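Local coordinates for ATP-dependent RNA helicase A (PDB 3VYY), which unwinds RNA at the expense of ATP and, through its double-stranded RNA-binding domains, probably helps to assemble the RNA-induced silencing complex, at residues 11-24 with 33-45. Residues are numbered along the deposited sequence; the frame is centred on the assembly and turned at random.
Sequences WCGKRKMTPSYEIR and KFMCEVQVEGYNY. With nucleotides of chain D.
Tyr21 and Val38 stand side by side as a non-hydrogen-bonded pair of the antiparallel hairpin, the valine methyl CG1 seated over the centre of the phenol ring, 3.4 Å from its centroid and 10° off the normal, a CH-pi contact. Chi1 of -68° sets the Tyr21 ring beside its own backbone N and lays it over that methyl, while Cys36 SG meets the ring edge in plane, 3.6 Å from CD2. Val38 and Cys36 are compact enough to lie under and beside this ring, which itself reaches Leu8 of helix 4-14 and Ala62 of helix 54-71, as in the alpha-beta-beta-beta-alpha double-stranded RNA-binding fold; an alanine in place of Tyr21 would probably leave Val38 CG1 and Cys36 SG without their aromatic partner and open a gap toward both helices. Further along the chain, Val40 continues the apolar packing, with CG1 3.6 Å from Met17 SD and CG2 3.8 Å from Cys12 SG. Next to it the edge of Trp11 faces Tyr43 in an offset edge-to-face pair, planes at 60°, and the Tyr43 hydroxyl is hydrogen-bonded to Glu74.

The other face of the hairpin is looser and lies toward solvent. Ser20, Glu22, Arg24, Glu37 and Gln39 suit it because their polar ends can stay hydrated; Met35 lies alongside the aliphatic part of Arg24, pointing the same way.

Paired backbone bonds such as Arg24 N to Met35 O, 2.8 Å, hold the strands in antiparallel register. With the apolar packing they imply a hairpin apolar and aromatic toward the helices, mainly polar on the other face, while the Phe34 ring edge lies beside O2' of G5 of chain D, consistent with packing against the RNA sugar.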
# COMPACT_ATOMS: atom_id res chain seq x y z
N TRP A 11 -6.75 8.96 1.82
CA TRP A 11 -6.72 8.84 3.26
C TRP A 11 -5.69 9.79 3.88
O TRP A 11 -5.97 10.48 4.85
CB TRP A 11 -6.47 7.40 3.69
CG TRP A 11 -6.60 7.18 5.15
CD1 TRP A 11 -7.75 6.95 5.84
CD2 TRP A 11 -5.55 7.21 6.12
NE1 TRP A 11 -7.48 6.83 7.19
CE2 TRP A 11 -6.13 6.99 7.38
CE3 TRP A 11 -4.17 7.41 6.04
CZ2 TRP A 11 -5.38 6.94 8.56
CZ3 TRP A 11 -3.42 7.36 7.21
CH2 TRP A 11 -4.03 7.14 8.45
N CYS A 12 -4.50 9.84 3.30
CA CYS A 12 -3.45 10.72 3.79
C CYS A 12 -3.72 12.18 3.47
O CYS A 12 -3.27 13.07 4.20
CB CYS A 12 -2.10 10.31 3.20
SG CYS A 12 -1.70 8.59 3.45
N GLY A 13 -4.43 12.43 2.37
CA GLY A 13 -4.74 13.79 1.95
C GLY A 13 -5.58 14.50 2.99
O GLY A 13 -5.50 15.73 3.12
N LYS A 14 -6.37 13.72 3.73
CA LYS A 14 -7.17 14.25 4.83
C LYS A 14 -6.28 14.69 5.98
O LYS A 14 -6.25 15.87 6.28
CB LYS A 14 -8.25 13.26 5.27
CG LYS A 14 -9.33 13.03 4.20
CD LYS A 14 -10.51 12.23 4.78
CE LYS A 14 -11.00 11.13 3.81
NZ LYS A 14 -11.74 10.04 4.52
N ARG A 15 -5.53 13.79 6.60
CA ARG A 15 -4.52 14.22 7.57
C ARG A 15 -3.36 14.95 6.89
O ARG A 15 -2.26 15.07 7.43
CB ARG A 15 -4.03 13.08 8.49
CG ARG A 15 -4.39 11.67 8.05
CD ARG A 15 -5.54 11.10 8.88
NE ARG A 15 -6.60 10.59 8.01
CZ ARG A 15 -7.64 9.87 8.43
NH1 ARG A 15 -7.77 9.54 9.71
NH2 ARG A 15 -8.54 9.48 7.54
N LYS A 16 -3.62 15.42 5.67
CA LYS A 16 -2.79 16.40 4.98
C LYS A 16 -1.34 15.96 4.80
O LYS A 16 -0.41 16.67 5.20
CB LYS A 16 -2.88 17.78 5.65
CG LYS A 16 -4.29 18.40 5.60
CD LYS A 16 -4.33 19.84 6.07
CE LYS A 16 -5.77 20.27 6.34
NZ LYS A 16 -5.88 21.34 7.39
N MET A 17 -1.17 14.78 4.21
CA MET A 17 0.15 14.24 3.87
C MET A 17 0.10 13.31 2.66
O MET A 17 -0.99 12.98 2.16
CB MET A 17 0.79 13.51 5.06
CG MET A 17 -0.17 12.70 5.89
SD MET A 17 0.68 12.01 7.33
CE MET A 17 1.30 13.49 8.16
N THR A 18 1.28 12.92 2.18
CA THR A 18 1.42 11.96 1.09
C THR A 18 2.07 10.68 1.61
O THR A 18 2.93 10.76 2.49
CB THR A 18 2.27 12.53 -0.09
OG1 THR A 18 3.65 12.60 0.29
CG2 THR A 18 1.77 13.92 -0.54
N PRO A 19 1.66 9.50 1.10
CA PRO A 19 2.40 8.25 1.35
C PRO A 19 3.76 8.36 0.71
O PRO A 19 3.99 9.28 -0.06
CB PRO A 19 1.59 7.19 0.59
CG PRO A 19 0.75 7.94 -0.38
CD PRO A 19 0.47 9.26 0.25
N SER A 20 4.67 7.45 1.00
CA SER A 20 5.94 7.47 0.30
C SER A 20 6.38 6.06 -0.03
O SER A 20 6.74 5.28 0.86
CB SER A 20 7.01 8.22 1.09
OG SER A 20 7.02 7.77 2.43
N TYR A 21 6.32 5.77 -1.33
CA TYR A 21 6.70 4.48 -1.89
C TYR A 21 8.17 4.49 -2.22
O TYR A 21 8.70 5.50 -2.64
CB TYR A 21 5.91 4.22 -3.16
CG TYR A 21 4.45 3.99 -2.89
CD1 TYR A 21 3.59 5.07 -2.69
CD2 TYR A 21 3.94 2.71 -2.78
CE1 TYR A 21 2.27 4.87 -2.42
CE2 TYR A 21 2.60 2.50 -2.51
CZ TYR A 21 1.77 3.59 -2.33
OH TYR A 21 0.44 3.41 -2.06
N GLU A 22 8.82 3.35 -2.03
CA GLU A 22 10.20 3.19 -2.47
C GLU A 22 10.37 1.80 -3.07
O GLU A 22 10.21 0.79 -2.40
CB GLU A 22 11.18 3.49 -1.31
CG GLU A 22 12.57 2.92 -1.49
CD GLU A 22 13.67 3.86 -0.99
OE1 GLU A 22 14.25 3.57 0.10
OE2 GLU A 22 13.97 4.88 -1.68
N ILE A 23 10.64 1.77 -4.37
CA ILE A 23 10.71 0.54 -5.12
C ILE A 23 12.16 0.18 -5.44
O ILE A 23 12.93 1.03 -5.89
CB ILE A 23 9.94 0.64 -6.44
CG1 ILE A 23 8.88 1.73 -6.35
CG2 ILE A 23 9.28 -0.68 -6.76
CD1 ILE A 23 7.69 1.54 -7.27
N ARG A 24 12.54 -1.06 -5.20
CA ARG A 24 13.82 -1.53 -5.70
C ARG A 24 13.73 -2.83 -6.49
O ARG A 24 12.97 -3.72 -6.13
CB ARG A 24 14.93 -1.55 -4.64
CG ARG A 24 14.67 -2.36 -3.40
CD ARG A 24 15.92 -2.33 -2.51
NE ARG A 24 15.63 -2.55 -1.09
CZ ARG A 24 16.55 -2.56 -0.11
NH1 ARG A 24 17.84 -2.36 -0.40
NH2 ARG A 24 16.18 -2.79 1.15
N LYS A 33 11.54 -9.28 -10.66
CA LYS A 33 10.72 -8.89 -9.51
C LYS A 33 11.11 -7.51 -8.96
O LYS A 33 12.26 -7.06 -9.11
CB LYS A 33 10.82 -9.94 -8.39
CG LYS A 33 10.56 -11.36 -8.82
CD LYS A 33 9.08 -11.62 -9.07
CE LYS A 33 8.83 -13.07 -9.50
NZ LYS A 33 9.32 -14.09 -8.51
N PHE A 34 10.14 -6.85 -8.33
CA PHE A 34 10.34 -5.57 -7.65
C PHE A 34 9.81 -5.63 -6.23
O PHE A 34 8.85 -6.36 -5.94
CB PHE A 34 9.66 -4.45 -8.42
CG PHE A 34 10.23 -4.23 -9.77
CD1 PHE A 34 9.71 -4.89 -10.87
CD2 PHE A 34 11.31 -3.38 -9.95
CE1 PHE A 34 10.26 -4.70 -12.14
CE2 PHE A 34 11.87 -3.18 -11.20
CZ PHE A 34 11.34 -3.84 -12.30
N MET A 35 10.46 -4.86 -5.37
CA MET A 35 10.21 -4.80 -3.94
C MET A 35 9.74 -3.40 -3.57
O MET A 35 10.40 -2.42 -3.94
CB MET A 35 11.51 -5.14 -3.20
CG MET A 35 11.73 -4.41 -1.87
SD MET A 35 10.82 -5.16 -0.51
CE MET A 35 11.56 -6.81 -0.43
N CYS A 36 8.62 -3.29 -2.86
CA CYS A 36 8.10 -1.97 -2.51
C CYS A 36 7.89 -1.78 -1.02
O CYS A 36 7.52 -2.70 -0.30
CB CYS A 36 6.78 -1.71 -3.24
SG CYS A 36 6.33 0.03 -3.26
N GLU A 37 8.13 -0.56 -0.56
CA GLU A 37 7.83 -0.21 0.81
C GLU A 37 7.09 1.11 0.77
O GLU A 37 7.48 2.00 0.01
CB GLU A 37 9.13 -0.07 1.62
CG GLU A 37 10.12 -1.23 1.48
CD GLU A 37 11.21 -1.25 2.57
OE1 GLU A 37 11.26 -0.30 3.38
OE2 GLU A 37 12.02 -2.22 2.63
N VAL A 38 6.01 1.22 1.56
CA VAL A 38 5.29 2.48 1.72
C VAL A 38 5.40 2.89 3.14
O VAL A 38 5.32 2.03 4.04
CB VAL A 38 3.76 2.39 1.60
CG1 VAL A 38 3.23 3.52 0.76
CG2 VAL A 38 3.31 1.07 1.08
N GLN A 39 5.51 4.19 3.36
CA GLN A 39 5.38 4.72 4.71
C GLN A 39 4.44 5.89 4.72
O GLN A 39 4.10 6.43 3.68
CB GLN A 39 6.75 5.06 5.28
CG GLN A 39 7.51 3.80 5.67
CD GLN A 39 8.97 4.03 6.00
OE1 GLN A 39 9.55 5.08 5.68
NE2 GLN A 39 9.59 3.04 6.62
N VAL A 40 3.96 6.23 5.91
CA VAL A 40 3.21 7.45 6.10
C VAL A 40 3.75 8.06 7.38
O VAL A 40 4.06 7.31 8.30
CB VAL A 40 1.70 7.19 6.22
CG1 VAL A 40 0.96 8.47 6.54
CG2 VAL A 40 1.16 6.60 4.93
N GLU A 41 3.89 9.39 7.42
CA GLU A 41 4.38 10.09 8.62
C GLU A 41 3.50 9.80 9.82
O GLU A 41 2.28 9.83 9.73
CB GLU A 41 4.50 11.60 8.41
CG GLU A 41 5.47 12.30 9.41
CD GLU A 41 5.80 13.79 9.07
OE1 GLU A 41 6.02 14.59 10.02
OE2 GLU A 41 5.87 14.17 7.87
N GLY A 42 4.14 9.49 10.95
CA GLY A 42 3.42 9.27 12.19
C GLY A 42 2.86 7.87 12.33
O GLY A 42 2.02 7.61 13.20
N TYR A 43 3.33 6.95 11.48
CA TYR A 43 2.89 5.56 11.58
C TYR A 43 4.05 4.60 11.60
O TYR A 43 4.89 4.58 10.72
CB TYR A 43 1.91 5.23 10.48
CG TYR A 43 0.58 5.93 10.66
CD1 TYR A 43 0.33 7.18 10.07
CD2 TYR A 43 -0.41 5.36 11.45
CE1 TYR A 43 -0.88 7.82 10.25
CE2 TYR A 43 -1.62 5.99 11.64
CZ TYR A 43 -1.85 7.22 11.04
OH TYR A 43 -3.06 7.83 11.24
N ASN A 44 4.06 3.78 12.63
CA ASN A 44 5.17 2.90 12.93
C ASN A 44 5.03 1.55 12.22
O ASN A 44 4.81 0.51 12.88
CB ASN A 44 5.19 2.71 14.46
CG ASN A 44 6.46 2.05 14.96
OD1 ASN A 44 7.53 2.12 14.31
ND2 ASN A 44 6.35 1.40 16.12
N TYR A 45 5.14 1.55 10.89
CA TYR A 45 4.93 0.34 10.09
C TYR A 45 5.27 0.61 8.63
O TYR A 45 4.99 1.71 8.12
CB TYR A 45 3.47 -0.13 10.19
CG TYR A 45 3.19 -1.51 9.60
CD1 TYR A 45 3.41 -2.66 10.34
CD2 TYR A 45 2.68 -1.64 8.30
CE1 TYR A 45 3.15 -3.93 9.80
CE2 TYR A 45 2.41 -2.91 7.76
CZ TYR A 45 2.66 -4.04 8.52
OH TYR A 45 2.41 -5.29 8.00
P G D 5 5.34 -8.41 -17.31
OP1 G D 5 4.16 -8.60 -16.44
OP2 G D 5 5.28 -7.53 -18.50
O5' G D 5 6.46 -7.85 -16.32
C5' G D 5 6.98 -6.62 -16.69
C4' G D 5 8.37 -6.44 -16.16
O4' G D 5 9.31 -7.15 -17.01
C3' G D 5 8.71 -4.97 -16.35
O3' G D 5 8.27 -4.24 -15.18
C2' G D 5 10.22 -5.02 -16.60
O2' G D 5 10.95 -5.24 -15.43
C1' G D 5 10.32 -6.26 -17.49
N9 G D 5 10.10 -5.90 -18.90
C8 G D 5 9.02 -6.24 -19.68
N7 G D 5 9.08 -5.76 -20.88
C5 G D 5 10.27 -5.04 -20.89
C6 G D 5 10.87 -4.31 -21.93
O6 G D 5 10.45 -4.14 -23.07
N1 G D 5 12.07 -3.72 -21.56
C2 G D 5 12.67 -3.84 -20.33
N2 G D 5 13.85 -3.20 -20.19
N3 G D 5 12.11 -4.54 -19.34
C4 G D 5 10.92 -5.11 -19.69